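Local coordinates for protein glycosyl hydrolase, family 38 (Enterococcus faecalis, PDB 5KBP) that probably hydrolyses alpha-mannosidic linkages, as a bacterial member of the metal-dependent glycoside hydrolase family 38 alpha-mannosidases, at residues K538-N541 / N542-T546; Q713-Q716 / A717-V721; E739-A742 / D743-A747; E787-F790 / A791-Q795. All coordinates share one frame; numbering follows the deposited sequence.

Contact 1 (K538-N541 / N542-T546)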
loop_
_atom_site.group_PDB
_atom_site.type_symbol
_atom_site.label_atom_id
_atom_site.label_comp_id
_atom_site.label_asym_id
_atom_site.label_seq_id
_atom_site.Cartn_x
_atom_site.Cartn_y
_atom_site.Cartn_z
ATOM N N LYS A 538 -3.501 -33.557 -30.072
ATOM C CA LYS A 538 -2.153 -34.056 -30.295
ATOM C C LYS A 538 -1.169 -32.942 -29.974
ATOM O O LYS A 538 -1.339 -31.809 -30.433
ATOM C CB LYS A 538 -1.964 -34.537 -31.738
ATOM C CG LYS A 538 -0.508 -34.760 -32.153
ATOM C CD LYS A 538 0.172 -35.832 -31.310
ATOM C CE LYS A 538 1.627 -36.031 -31.713
ATOM N NZ LYS A 538 1.757 -36.528 -33.110
ATOM N N ILE A 539 -0.153 -33.261 -29.179
ATOM C CA ILE A 539 0.903 -32.319 -28.828
ATOM C C ILE A 539 2.142 -32.712 -29.620
ATOM O O ILE A 539 2.765 -33.745 -29.348
ATOM C CB ILE A 539 1.183 -32.306 -27.320
ATOM C CG1 ILE A 539 -0.100 -31.990 -26.549
ATOM C CG2 ILE A 539 2.269 -31.293 -26.989
ATOM C CD1 ILE A 539 0.103 -31.842 -25.063
ATOM N N GLU A 540 2.497 -31.892 -30.604
ATOM C CA GLU A 540 3.633 -32.174 -31.463
ATOM C C GLU A 540 4.945 -31.922 -30.724
ATOM O O GLU A 540 4.994 -31.227 -29.705
ATOM C CB GLU A 540 3.575 -31.310 -32.724
ATOM C CG GLU A 540 2.206 -31.254 -33.388
ATOM C CD GLU A 540 1.839 -32.542 -34.100
ATOM O OE1 GLU A 540 2.739 -33.379 -34.324
ATOM O OE2 GLU A 540 0.650 -32.714 -34.440
ATOM N N ASN A 541 6.024 -32.506 -31.256
ATOM C CA ASN A 541 7.361 -32.185 -30.766
ATOM C C ASN A 541 7.664 -30.700 -30.896
ATOM O O ASN A 541 8.516 -30.180 -30.167
ATOM C CB ASN A 541 8.408 -33.002 -31.524
ATOM C CG ASN A 541 8.141 -34.493 -31.459
ATOM O OD1 ASN A 541 7.740 -35.019 -30.421
ATOM N ND2 ASN A 541 8.356 -35.182 -32.573
ATOM N N ASN A 542 6.985 -30.016 -31.820
ATOM C CA ASN A 542 7.034 -28.560 -31.887
ATOM C C ASN A 542 6.626 -27.936 -30.557
ATOM O O ASN A 542 7.192 -26.922 -30.134
ATOM C CB ASN A 542 6.110 -28.082 -33.013
ATOM C CG ASN A 542 6.300 -26.619 -33.363
ATOM O OD1 ASN A 542 6.903 -25.856 -32.613
ATOM N ND2 ASN A 542 5.775 -26.221 -34.515
ATOM N N GLY A 543 5.662 -28.546 -29.873
ATOM C CA GLY A 543 5.010 -27.939 -28.738
ATOM C C GLY A 543 3.661 -27.343 -29.064
ATOM O O GLY A 543 2.902 -27.016 -28.142
ATOM N N SER A 544 3.345 -27.194 -30.347
ATOM C CA SER A 544 2.051 -26.706 -30.786
ATOM C C SER A 544 1.004 -27.812 -30.678
ATOM O O SER A 544 1.318 -28.994 -30.511
ATOM C CB SER A 544 2.136 -26.182 -32.219
ATOM O OG SER A 544 2.660 -27.169 -33.091
ATOM N N LEU A 545 -0.259 -27.414 -30.784
ATOM C CA LEU A 545 -1.383 -28.325 -30.631
ATOM C C LEU A 545 -2.084 -28.531 -31.968
ATOM O O LEU A 545 -2.260 -27.585 -32.741
ATOM C CB LEU A 545 -2.384 -27.794 -29.604
ATOM C CG LEU A 545 -1.834 -27.414 -28.229
ATOM C CD1 LEU A 545 -2.969 -27.023 -27.302
ATOM C CD2 LEU A 545 -1.018 -28.551 -27.638
ATOM N N THR A 546 -2.480 -29.775 -32.228
ATOM C CA THR A 546 -3.330 -30.123 -33.362
ATOM C C THR A 546 -4.611 -30.729 -32.802
ATOM O O THR A 546 -4.599 -31.854 -32.290
ATOM C CB THR A 546 -2.627 -31.093 -34.311
ATOM O OG1 THR A 546 -1.503 -30.441 -34.914
ATOM C CG2 THR A 546 -3.584 -31.556 -35.403
#
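Backbone hydrogen bonds tie Lys538 to Thr546 in both directions, as expected of an antiparallel hydrogen-bonded pair, the shorter one running from Thr546 N to Lys538 O at 2.9 Å. Beyond it Glu540 N donates to Ser544 O (3.1 Å). Gly543 N then closes the turn on Glu540 O at 2.8 Å, reaching the oxygen from above the carbonyl plane. The result is a tight beta hairpin between strands 535-539 and 545-549; Gly543, at a positive phi of 100°, takes a conformation in which a CB would collide with the preceding carbonyl.

Apolar contact lies on the face carrying Ile539 and Leu545, a non-hydrogen-bonded pair whose side chains run side by side, CG1 of Ile539 3.7 Å from CD2 of Leu545. Tyr604 and Ile606 cover Ile539, while Leu659 and Phe661 meet Leu545.

The polar group occupies the Lys538 and Thr546 face. Glu540 is bent at chi2 (-73°), which turns its carboxylate back along the hairpin: OE2 accepts from Thr546 OG1 at 3.2 Å on its anti side, and OE1 forms a salt bridge with Lys538 NZ at 3.5 Å. With each oxygen partnered, the carboxylate is restrained in rotation and probably stays ionised.

Contact 2 (Q713-Q716 / A717-V721)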
loop_
_atom_site.group_PDB
_atom_site.type_symbol
_atom_site.label_atom_id
_atom_site.label_comp_id
_atom_site.label_asym_id
_atom_site.label_seq_id
_atom_site.Cartn_x
_atom_site.Cartn_y
_atom_site.Cartn_z
ATOM N N GLN A 713 -6.630 -4.627 -29.899
ATOM C CA GLN A 713 -7.987 -4.398 -29.433
ATOM C C GLN A 713 -8.125 -4.829 -27.979
ATOM O O GLN A 713 -7.355 -5.653 -27.477
ATOM C CB GLN A 713 -9.003 -5.156 -30.298
ATOM C CG GLN A 713 -9.098 -4.663 -31.728
ATOM C CD GLN A 713 -9.756 -3.303 -31.831
ATOM O OE1 GLN A 713 -10.507 -2.893 -30.946
ATOM N NE2 GLN A 713 -9.477 -2.594 -32.918
ATOM N N HIS A 714 -9.124 -4.262 -27.307
ATOM C CA HIS A 714 -9.426 -4.610 -25.927
ATOM C C HIS A 714 -10.382 -5.794 -25.884
ATOM O O HIS A 714 -11.317 -5.884 -26.683
ATOM C CB HIS A 714 -10.050 -3.426 -25.186
ATOM C CG HIS A 714 -9.235 -2.172 -25.243
ATOM N ND1 HIS A 714 -9.259 -1.315 -26.322
ATOM C CD2 HIS A 714 -8.379 -1.623 -24.346
ATOM C CE1 HIS A 714 -8.451 -0.295 -26.090
ATOM N NE2 HIS A 714 -7.905 -0.459 -24.900
ATOM N N GLN A 715 -10.145 -6.703 -24.942
ATOM C CA GLN A 715 -11.055 -7.808 -24.691
ATOM C C GLN A 715 -11.249 -7.966 -23.191
ATOM O O GLN A 715 -10.402 -7.571 -22.387
ATOM C CB GLN A 715 -10.548 -9.130 -25.285
ATOM C CG GLN A 715 -9.368 -9.740 -24.544
ATOM C CD GLN A 715 -9.010 -11.123 -25.052
ATOM O OE1 GLN A 715 -9.823 -11.789 -25.692
ATOM N NE2 GLN A 715 -7.787 -11.559 -24.773
ATOM N N GLN A 716 -12.389 -8.545 -22.825
ATOM C CA GLN A 716 -12.671 -8.854 -21.431
ATOM C C GLN A 716 -12.380 -10.321 -21.151
ATOM O O GLN A 716 -11.270 -10.673 -20.737
ATOM C CB GLN A 716 -14.125 -8.518 -21.087
ATOM C CG GLN A 716 -14.365 -7.057 -20.737
ATOM C CD GLN A 716 -14.068 -6.749 -19.281
ATOM O OE1 GLN A 716 -14.524 -7.454 -18.381
ATOM N NE2 GLN A 716 -13.300 -5.692 -19.043
ATOM N N ALA A 717 -13.363 -11.186 -21.390
ATOM C CA ALA A 717 -13.247 -12.593 -21.033
ATOM C C ALA A 717 -12.851 -13.493 -22.195
ATOM O O ALA A 717 -12.281 -14.562 -21.957
ATOM C CB ALA A 717 -14.565 -13.099 -20.435
ATOM N N PHE A 718 -13.123 -13.100 -23.438
ATOM C CA PHE A 718 -12.874 -13.996 -24.561
ATOM C C PHE A 718 -12.791 -13.205 -25.861
ATOM O O PHE A 718 -13.096 -12.012 -25.915
ATOM C CB PHE A 718 -13.960 -15.073 -24.659
ATOM C CG PHE A 718 -15.354 -14.521 -24.771
ATOM C CD1 PHE A 718 -15.865 -14.134 -26.000
ATOM C CD2 PHE A 718 -16.156 -14.391 -23.648
ATOM C CE1 PHE A 718 -17.144 -13.623 -26.106
ATOM C CE2 PHE A 718 -17.438 -13.884 -23.749
ATOM C CZ PHE A 718 -17.931 -13.499 -24.981
ATOM N N VAL A 719 -12.376 -13.909 -26.913
ATOM C CA VAL A 719 -12.396 -13.418 -28.287
ATOM C C VAL A 719 -12.698 -14.607 -29.191
ATOM O O VAL A 719 -12.229 -15.723 -28.939
ATOM C CB VAL A 719 -11.066 -12.734 -28.672
ATOM C CG1 VAL A 719 -9.891 -13.665 -28.422
ATOM C CG2 VAL A 719 -11.093 -12.287 -30.122
ATOM N N ASN A 720 -13.495 -14.378 -30.235
ATOM C CA ASN A 720 -13.998 -15.459 -31.071
ATOM C C ASN A 720 -13.812 -15.140 -32.547
ATOM O O ASN A 720 -13.918 -13.983 -32.963
ATOM C CB ASN A 720 -15.481 -15.727 -30.780
ATOM C CG ASN A 720 -16.085 -16.759 -31.712
ATOM O OD1 ASN A 720 -16.628 -16.419 -32.763
ATOM N ND2 ASN A 720 -15.991 -18.027 -31.333
ATOM N N VAL A 721 -13.535 -16.182 -33.330
ATOM C CA VAL A 721 -13.471 -16.110 -34.785
ATOM C C VAL A 721 -14.242 -17.301 -35.335
ATOM O O VAL A 721 -13.971 -18.445 -34.956
ATOM C CB VAL A 721 -12.018 -16.120 -35.300
ATOM C CG1 VAL A 721 -11.984 -16.406 -36.793
ATOM C CG2 VAL A 721 -11.333 -14.796 -34.993
#
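Gln715 reaches across the bend toward Val719, its OE1 lying 3.3 Å from Val719 CG1 and 3.4 Å from Val719 CB. The chain leaves CA with CG between the backbone N and the carbonyl carbon (chi1 72°) and then runs extended, which carries the amide over to the start of the following strand. There OE1 also comes within 3.3 Å of Phe718 O. Both atoms are acceptors, so this approach brings no bond; the amide is held instead by NE2, which donates to Leu735 O.

Ala717 follows the bend. Its CB points away from 713-716, while its backbone N is taken up by the carboxylate of Asp690. No hydrogen bond links 713-716 with 717-721, and the path of the chain explains why: strand 713-714 pairs with 737-740 in one antiparallel sheet, whereas strand 718-722 lies between 727-732 and 686-690 in another. The bend is thus a crossing between two sheets of the C-terminal beta-rich region rather than a hairpin.

Gln716 makes the turn itself, with a psi of -87°. Its side chain is bent at chi2, and its end leads away from 717-721 and places NE2 on Phe96 O, in the N-terminal family domain. On the far side of the bend the CB of Phe718 points away from 713-716, and its ring stacks on Tyr793.

Contact 3 (E739-A742 / D743-A747)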
loop_
_atom_site.group_PDB
_atom_site.type_symbol
_atom_site.label_atom_id
_atom_site.label_comp_id
_atom_site.label_asym_id
_atom_site.label_seq_id
_atom_site.Cartn_x
_atom_site.Cartn_y
_atom_site.Cartn_z
ATOM N N GLU A 739 -5.059 -9.468 -30.738
ATOM C CA GLU A 739 -5.043 -9.005 -32.117
ATOM C C GLU A 739 -5.386 -10.174 -33.027
ATOM O O GLU A 739 -4.845 -11.271 -32.862
ATOM C CB GLU A 739 -3.678 -8.417 -32.498
ATOM C CG GLU A 739 -3.578 -7.996 -33.956
ATOM C CD GLU A 739 -2.261 -7.321 -34.283
ATOM O OE1 GLU A 739 -2.224 -6.525 -35.244
ATOM O OE2 GLU A 739 -1.264 -7.582 -33.578
ATOM N N VAL A 740 -6.286 -9.938 -33.974
ATOM C CA VAL A 740 -6.663 -10.933 -34.970
ATOM C C VAL A 740 -5.830 -10.661 -36.215
ATOM O O VAL A 740 -6.028 -9.652 -36.899
ATOM C CB VAL A 740 -8.165 -10.889 -35.276
ATOM C CG1 VAL A 740 -8.540 -12.000 -36.244
ATOM C CG2 VAL A 740 -8.968 -11.000 -33.990
ATOM N N LEU A 741 -4.893 -11.558 -36.507
ATOM C CA LEU A 741 -3.972 -11.347 -37.612
ATOM C C LEU A 741 -4.676 -11.569 -38.951
ATOM O O LEU A 741 -5.818 -12.034 -39.021
ATOM C CB LEU A 741 -2.756 -12.263 -37.474
ATOM C CG LEU A 741 -1.533 -11.694 -36.743
ATOM C CD1 LEU A 741 -1.915 -11.010 -35.435
ATOM C CD2 LEU A 741 -0.511 -12.789 -36.486
ATOM N N ALA A 742 -3.966 -11.226 -40.031
ATOM C CA ALA A 742 -4.573 -11.219 -41.359
ATOM C C ALA A 742 -4.993 -12.611 -41.813
ATOM O O ALA A 742 -5.964 -12.746 -42.567
ATOM C CB ALA A 742 -3.610 -10.600 -42.372
ATOM N N ASP A 743 -4.283 -13.653 -41.380
ATOM C CA ASP A 743 -4.631 -15.021 -41.732
ATOM C C ASP A 743 -5.591 -15.659 -40.730
ATOM O O ASP A 743 -5.695 -16.889 -40.681
ATOM C CB ASP A 743 -3.362 -15.869 -41.877
ATOM C CG ASP A 743 -2.465 -15.799 -40.656
ATOM O OD1 ASP A 743 -2.949 -16.069 -39.538
ATOM O OD2 ASP A 743 -1.270 -15.472 -40.815
ATOM N N GLY A 744 -6.289 -14.850 -39.935
ATOM C CA GLY A 744 -7.226 -15.364 -38.958
ATOM C C GLY A 744 -6.615 -15.813 -37.652
ATOM O O GLY A 744 -7.333 -16.361 -36.808
ATOM N N THR A 745 -5.319 -15.599 -37.450
ATOM C CA THR A 745 -4.667 -16.025 -36.218
ATOM C C THR A 745 -5.057 -15.106 -35.069
ATOM O O THR A 745 -4.881 -13.886 -35.151
ATOM C CB THR A 745 -3.153 -16.035 -36.396
ATOM O OG1 THR A 745 -2.793 -17.025 -37.368
ATOM C CG2 THR A 745 -2.463 -16.345 -35.073
ATOM N N ILE A 746 -5.589 -15.691 -34.001
ATOM C CA ILE A 746 -5.848 -14.948 -32.772
ATOM C C ILE A 746 -4.566 -14.927 -31.951
ATOM O O ILE A 746 -4.045 -15.980 -31.570
ATOM C CB ILE A 746 -7.001 -15.571 -31.975
ATOM C CG1 ILE A 746 -8.259 -15.666 -32.839
ATOM C CG2 ILE A 746 -7.276 -14.755 -30.726
ATOM C CD1 ILE A 746 -9.431 -16.303 -32.128
ATOM N N ALA A 747 -4.052 -13.732 -31.684
ATOM C CA ALA A 747 -2.837 -13.551 -30.900
ATOM C C ALA A 747 -3.209 -12.841 -29.605
ATOM O O ALA A 747 -3.616 -11.674 -29.625
ATOM C CB ALA A 747 -1.792 -12.760 -31.683
#
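Leu741 lies alongside Thr745 with both side chains pointing the same way. Its CB is 3.5 Å from Thr745 O and 3.9 Å from Thr745 CB. At the tip the branches part: CD1 lies between Thr745 O and Ala747 CB, each 4.1 Å away, and CD2 stays over Thr745 CB at 4.2 Å. A chi1 of -93°, well off a staggered value, sets this path along the opposing strand.

In the backbone, Leu741 N donates to Thr745 O at 2.7 Å in a nearly straight bond, and Leu741 O takes Gly744 N, closing a type I turn. Gly744 follows at a positive phi, so the connection of strands 737-740 and 745-753 is a type I turn with a G1 beta bulge. Farther along, Glu739 and Ala747 form an antiparallel hydrogen-bonded pair, Ala747 N meeting Glu739 O at 2.8 Å. Glu739 OE2 forms a salt bridge with Arg675, and OE1 accepts from Asn711 N.

Within the turn, Asp743 OD1 takes a weak bond from Thr745 N; the 2.4 Å modelled from Thr745 OG1 to the same oxygen is doubtfully short. Backbone bonds thus fix the hairpin's shape largely by themselves, while Leu741 shields its own N-H bond to Thr745 O on the face it shares with Thr745 and Ala747.

Contact 4 (E787-F790 / A791-Q795)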
loop_
_atom_site.group_PDB
_atom_site.type_symbol
_atom_site.label_atom_id
_atom_site.label_comp_id
_atom_site.label_asym_id
_atom_site.label_seq_id
_atom_site.Cartn_x
_atom_site.Cartn_y
_atom_site.Cartn_z
ATOM N N GLU A 787 -24.684 -20.499 -33.789
ATOM C CA GLU A 787 -25.486 -20.439 -32.573
ATOM C C GLU A 787 -24.799 -21.120 -31.397
ATOM O O GLU A 787 -25.088 -20.782 -30.244
ATOM C CB GLU A 787 -26.859 -21.070 -32.814
ATOM N N GLU A 788 -23.893 -22.066 -31.662
ATOM C CA GLU A 788 -23.158 -22.736 -30.596
ATOM C C GLU A 788 -22.103 -21.845 -29.954
ATOM O O GLU A 788 -21.551 -22.224 -28.915
ATOM C CB GLU A 788 -22.488 -24.005 -31.130
ATOM C CG GLU A 788 -23.444 -25.038 -31.699
ATOM C CD GLU A 788 -22.729 -26.294 -32.163
ATOM O OE1 GLU A 788 -21.488 -26.356 -32.027
ATOM O OE2 GLU A 788 -23.404 -27.219 -32.661
ATOM N N ARG A 789 -21.810 -20.682 -30.542
ATOM C CA ARG A 789 -20.754 -19.831 -30.006
ATOM C C ARG A 789 -21.134 -19.243 -28.654
ATOM O O ARG A 789 -20.252 -18.940 -27.842
ATOM C CB ARG A 789 -20.422 -18.710 -30.996
ATOM C CG ARG A 789 -21.233 -17.432 -30.808
ATOM C CD ARG A 789 -20.832 -16.369 -31.818
ATOM N NE ARG A 789 -21.606 -16.460 -33.051
ATOM C CZ ARG A 789 -22.523 -15.571 -33.417
ATOM N NH1 ARG A 789 -22.770 -14.522 -32.646
ATOM N NH2 ARG A 789 -23.186 -15.725 -34.553
ATOM N N PHE A 790 -22.433 -19.086 -28.386
ATOM C CA PHE A 790 -22.853 -18.445 -27.145
ATOM C C PHE A 790 -22.671 -19.362 -25.943
ATOM O O PHE A 790 -22.421 -18.879 -24.834
ATOM C CB PHE A 790 -24.304 -17.985 -27.262
ATOM C CG PHE A 790 -24.541 -17.040 -28.403
ATOM C CD1 PHE A 790 -24.014 -15.758 -28.377
ATOM C CD2 PHE A 790 -25.277 -17.435 -29.506
ATOM C CE1 PHE A 790 -24.221 -14.888 -29.429
ATOM C CE2 PHE A 790 -25.488 -16.569 -30.560
ATOM C CZ PHE A 790 -24.959 -15.295 -30.522
ATOM N N ALA A 791 -22.790 -20.676 -26.140
ATOM C CA ALA A 791 -22.492 -21.608 -25.058
ATOM C C ALA A 791 -21.025 -21.522 -24.655
ATOM O O ALA A 791 -20.691 -21.622 -23.469
ATOM C CB ALA A 791 -22.855 -23.034 -25.475
ATOM N N THR A 792 -20.135 -21.331 -25.632
ATOM C CA THR A 792 -18.718 -21.171 -25.324
ATOM C C THR A 792 -18.452 -19.871 -24.580
ATOM O O THR A 792 -17.482 -19.782 -23.818
ATOM C CB THR A 792 -17.890 -21.223 -26.608
ATOM O OG1 THR A 792 -18.128 -20.039 -27.383
ATOM C CG2 THR A 792 -18.272 -22.442 -27.432
ATOM N N TYR A 793 -19.295 -18.858 -24.787
ATOM C CA TYR A 793 -19.134 -17.607 -24.054
ATOM C C TYR A 793 -19.535 -17.775 -22.595
ATOM O O TYR A 793 -18.869 -17.248 -21.696
ATOM C CB TYR A 793 -19.961 -16.497 -24.705
ATOM C CG TYR A 793 -19.571 -16.156 -26.128
ATOM C CD1 TYR A 793 -18.420 -16.678 -26.707
ATOM C CD2 TYR A 793 -20.352 -15.297 -26.887
ATOM C CE1 TYR A 793 -18.067 -16.362 -28.003
ATOM C CE2 TYR A 793 -20.007 -14.973 -28.183
ATOM C CZ TYR A 793 -18.865 -15.509 -28.736
ATOM O OH TYR A 793 -18.519 -15.187 -30.025
ATOM N N GLN A 794 -20.625 -18.505 -22.344
ATOM C CA GLN A 794 -21.074 -18.733 -20.974
ATOM C C GLN A 794 -20.046 -19.540 -20.189
ATOM O O GLN A 794 -19.716 -19.201 -19.047
ATOM C CB GLN A 794 -22.429 -19.442 -20.980
ATOM C CG GLN A 794 -23.578 -18.594 -21.508
ATOM C CD GLN A 794 -24.909 -19.322 -21.463
ATOM O OE1 GLN A 794 -25.025 -20.457 -21.925
ATOM N NE2 GLN A 794 -25.919 -18.672 -20.897
ATOM N N GLN A 795 -19.532 -20.617 -20.787
ATOM C CA GLN A 795 -18.501 -21.407 -20.123
ATOM C C GLN A 795 -17.202 -20.624 -19.980
ATOM O O GLN A 795 -16.415 -20.893 -19.065
ATOM C CB GLN A 795 -18.260 -22.709 -20.889
ATOM C CG GLN A 795 -19.443 -23.666 -20.877
#
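Arg789 O meets Tyr793 twice, through its N-H and through its ring. Tyr793 N donates to Arg789 O at 3.2 Å, and that oxygen also stands over one face of the Tyr793 ring, offset toward the rim. Thr792 OG1 also points at Arg789 O, because its chi1 of 70° folds the hydroxyl back along the helix; the modelled 2.4 Å is too short to trust in detail. That hydroxyl has a second partner, Thr729 OG1. Phe790 O is satisfied by Gln794 N at 3.1 Å and receives a weak second bond from Tyr793 N, whose N-H is shared with Arg789 O.

The arginine chain passes obliquely across the phenol end of Tyr793, Arg789 CD 3.2 Å from Tyr793 OH. Glu688 OE2 forms a salt bridge with Arg789 NH1, and its OE1 is hydrogen-bonded to Tyr793 OH. Glu788 OE1 accepts from Gly784 N, and Gln794 NE2 donates to Ile829 O. Phe790 CD1 approaches Tyr793 CD2 at 4.0 Å, the ring planes nearly perpendicular.

Helix 789-799 lies against strands 718-722 and 772-783, with Arg789, Thr792 and Tyr793 turned to them, while Phe790 packs on Pro828, Leu850 and Thr851 in the loops beside strands 829-836 and 843-849.

In the fold
Contacts 1 and 3 are hairpin turns in the same antiparallel sheet, partly exposed and about 19 Å apart between centres; contact 1 is the more peripheral and pairs its charges within the hairpin (Lys538 with Glu540), whereas Glu739 of contact 3 finds its charged partner outside it. Contact 2 is the buried one, and its polar groups look to other parts of the chain instead of to each other. It links contacts 3 and 4, while contact 1 stands apart: Val721 CG2 packs on Ile746 CD1 of contact 3, between the sheets, and Asn720 CB lies by Tyr793 OH of contact 4. Contact 4, the sole helical one, satisfies backbone groups within the helix and sends side chains to the sheet holding strand 718-722.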